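Local coordinates for putative pilus assembly-related protein (Burkholderia pseudomallei, PDB 4DAD) that is a putative pilus assembly-related protein, seen here as its CheY-like receiver domain, and probably binds and hydrolyses ATP through another part of the full-length chain, at residues A[109-112]-A[113-117]. Sequence-based numbering, arbitrary orientation.
Sequences TLLD and AMRAG. With SO4 (sulfate ion), chain D.
Leu-111 and Arg-115 meet one helical turn apart, toward the C-terminal end of helix 107-114. Leu-111 CD2 lies over one face of the Arg-115 guanidinium, offset toward its rim and 3.7 Å from Arg-115 CZ. The arginine CG, anti to the carbonyl carbon (chi1 -64°), starts the chain past Leu-111 O, and the extended run to NE brings the guanidinium alongside the leucine branch. Its N-H groups point out in the plane, leaving the face suited to an aliphatic methyl. Arg-115 NH1 and NH2 give weak hydrogen bonds to O2 (2.8 Å) and O1 (2.9 Å) of a sulfate, probably from the crystallisation liquor; Arg-115 also forms a salt bridge with Asp-120 of the second subunit. Backbone bonds from Arg-115 N to Leu-111 O (3.1 Å) and Ala-113 N to Thr-109 O (2.9 Å) hold the turn. The Ala-113 methyl rests against the carbonyls of Thr-109 and Leu-110. Asp-112 CB sits by Ala-113 N, and its OD1 takes a weak hydrogen bond from Gln-108. Gly-117 first leaves helical angles, closing a Schellman motif whose positive phi (91°) calls for glycine. Within the beta-alpha-beta unit of this receiver fold, small Ala-113 packs on Val-118 and Val-121 of strand 118-123, whereas Asp-112 and Ala-116 meet Leu-83 of helix 80-92.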
ATOM      1  N   THR A 109       6.342  13.097  -3.365  1.00 74.97           N
ATOM      2  CA  THR A 109       5.717  12.243  -4.378  1.00 70.44           C
ATOM      3  C   THR A 109       5.558  10.809  -3.835  1.00 66.92           C
ATOM      4  O   THR A 109       4.496  10.225  -4.021  1.00 63.97           O
ATOM      5  CB  THR A 109       6.453  12.305  -5.720  1.00 77.98           C
ATOM      6  OG1 THR A 109       7.798  11.848  -5.559  1.00 78.52           O
ATOM      7  CG2 THR A 109       6.421  13.692  -6.322  1.00 77.67           C
ATOM      8  N   LEU A 110       6.567  10.293  -3.117  1.00 61.80           N
ATOM      9  CA  LEU A 110       6.572   8.974  -2.479  1.00 59.63           C
ATOM     10  C   LEU A 110       5.369   8.796  -1.500  1.00 64.14           C
ATOM     11  O   LEU A 110       4.667   7.782  -1.547  1.00 62.22           O
ATOM     12  CB  LEU A 110       7.902   8.808  -1.732  1.00 61.70           C
ATOM     13  CG  LEU A 110       8.651   7.493  -1.899  1.00 64.66           C
ATOM     14  CD1 LEU A 110       9.159   7.316  -3.328  1.00 64.42           C
ATOM     15  CD2 LEU A 110       9.812   7.428  -0.939  1.00 68.38           C
ATOM     16  N   LEU A 111       5.120   9.807  -0.664  1.00 62.74           N
ATOM     17  CA  LEU A 111       4.032   9.859   0.300  1.00 62.04           C
ATOM     18  C   LEU A 111       2.681  10.077  -0.381  1.00 64.72           C
ATOM     19  O   LEU A 111       1.684   9.536   0.092  1.00 63.74           O
ATOM     20  CB  LEU A 111       4.301  10.976   1.310  1.00 65.84           C
ATOM     21  CG  LEU A 111       3.403  11.017   2.536  1.00 71.14           C
ATOM     22  CD1 LEU A 111       3.624   9.794   3.430  1.00 70.04           C
ATOM     23  CD2 LEU A 111       3.580  12.308   3.280  1.00 75.45           C
ATOM     24  N   ASP A 112       2.636  10.858  -1.472  1.00 61.72           N
ATOM     25  CA  ASP A 112       1.405  11.104  -2.231  1.00 61.03           C
ATOM     26  C   ASP A 112       0.941   9.834  -2.954  1.00 61.57           C
ATOM     27  O   ASP A 112      -0.267   9.597  -3.057  1.00 60.38           O
ATOM     28  CB  ASP A 112       1.593  12.248  -3.241  1.00 64.95           C
ATOM     29  CG  ASP A 112       1.446  13.646  -2.671  1.00 79.83           C
ATOM     30  OD1 ASP A 112       1.042  13.773  -1.480  1.00 81.63           O
ATOM     31  OD2 ASP A 112       1.742  14.615  -3.403  1.00 89.57           O
ATOM     32  N   ALA A 113       1.915   9.018  -3.435  1.00 55.86           N
ATOM     33  CA  ALA A 113       1.708   7.735  -4.102  1.00 51.67           C
ATOM     34  C   ALA A 113       1.087   6.739  -3.123  1.00 52.53           C
ATOM     35  O   ALA A 113       0.060   6.137  -3.414  1.00 50.85           O
ATOM     36  CB  ALA A 113       3.033   7.212  -4.638  1.00 51.75           C
HETATM   37  N   MSE A 114       1.696   6.609  -1.951  1.00 49.53           N
HETATM   38  CA  MSE A 114       1.263   5.771  -0.840  1.00 49.04           C
HETATM   39  C   MSE A 114      -0.192   6.075  -0.430  1.00 53.87           C
HETATM   40  O   MSE A 114      -1.008   5.159  -0.249  1.00 52.86           O
HETATM   41  CB  MSE A 114       2.189   6.070   0.321  1.00 53.92           C
HETATM   42  CG  MSE A 114       2.204   5.014   1.364  1.00 61.85           C
HETATM   43 SE   MSE A 114       3.679   5.394   2.533  0.75 73.97          SE
HETATM   44  CE  MSE A 114       4.096   3.682   3.040  1.00 68.60           C
ATOM     45  N   ARG A 115      -0.511   7.373  -0.304  1.00 50.67           N
ATOM     46  CA  ARG A 115      -1.842   7.842   0.074  1.00 50.16           C
ATOM     47  C   ARG A 115      -2.845   7.708  -1.091  1.00 52.89           C
ATOM     48  O   ARG A 115      -4.056   7.806  -0.880  1.00 53.71           O
ATOM     49  CB  ARG A 115      -1.774   9.270   0.609  1.00 47.72           C
ATOM     50  CG  ARG A 115      -0.960   9.305   1.863  1.00 40.69           C
ATOM     51  CD  ARG A 115      -0.803  10.693   2.386  1.00 46.60           C
ATOM     52  NE  ARG A 115      -0.224  10.637   3.722  1.00 56.64           N
ATOM     53  CZ  ARG A 115       0.160  11.700   4.410  1.00 67.14           C
ATOM     54  NH1 ARG A 115       0.022  12.911   3.897  1.00 58.66           N
ATOM     55  NH2 ARG A 115       0.673  11.559   5.625  1.00 56.38           N
ATOM     56  N   ALA A 116      -2.354   7.424  -2.289  1.00 49.17           N
ATOM     57  CA  ALA A 116      -3.209   7.167  -3.454  1.00 47.63           C
ATOM     58  C   ALA A 116      -3.339   5.653  -3.662  1.00 47.37           C
ATOM     59  O   ALA A 116      -3.928   5.232  -4.629  1.00 47.83           O
ATOM     60  CB  ALA A 116      -2.652   7.848  -4.703  1.00 48.22           C
ATOM     61  N   GLY A 117      -2.784   4.859  -2.758  1.00 41.78           N
ATOM     62  CA  GLY A 117      -2.849   3.402  -2.808  1.00 39.43           C
ATOM     63  C   GLY A 117      -1.727   2.681  -3.537  1.00 42.78           C
ATOM     64  O   GLY A 117      -1.842   1.483  -3.806  1.00 40.52           O
TER
HETATM   65  S   SO4 D 203      -0.252  15.126   6.389  1.00151.65           S
HETATM   66  O1  SO4 D 203      -0.267  13.835   7.085  1.00151.19           O
HETATM   67  O2  SO4 D 203      -1.117  15.073   5.207  1.00152.49           O
HETATM   68  O3  SO4 D 203      -0.773  16.163   7.274  1.00151.60           O
HETATM   69  O4  SO4 D 203       1.122  15.446   5.984  1.00151.04           O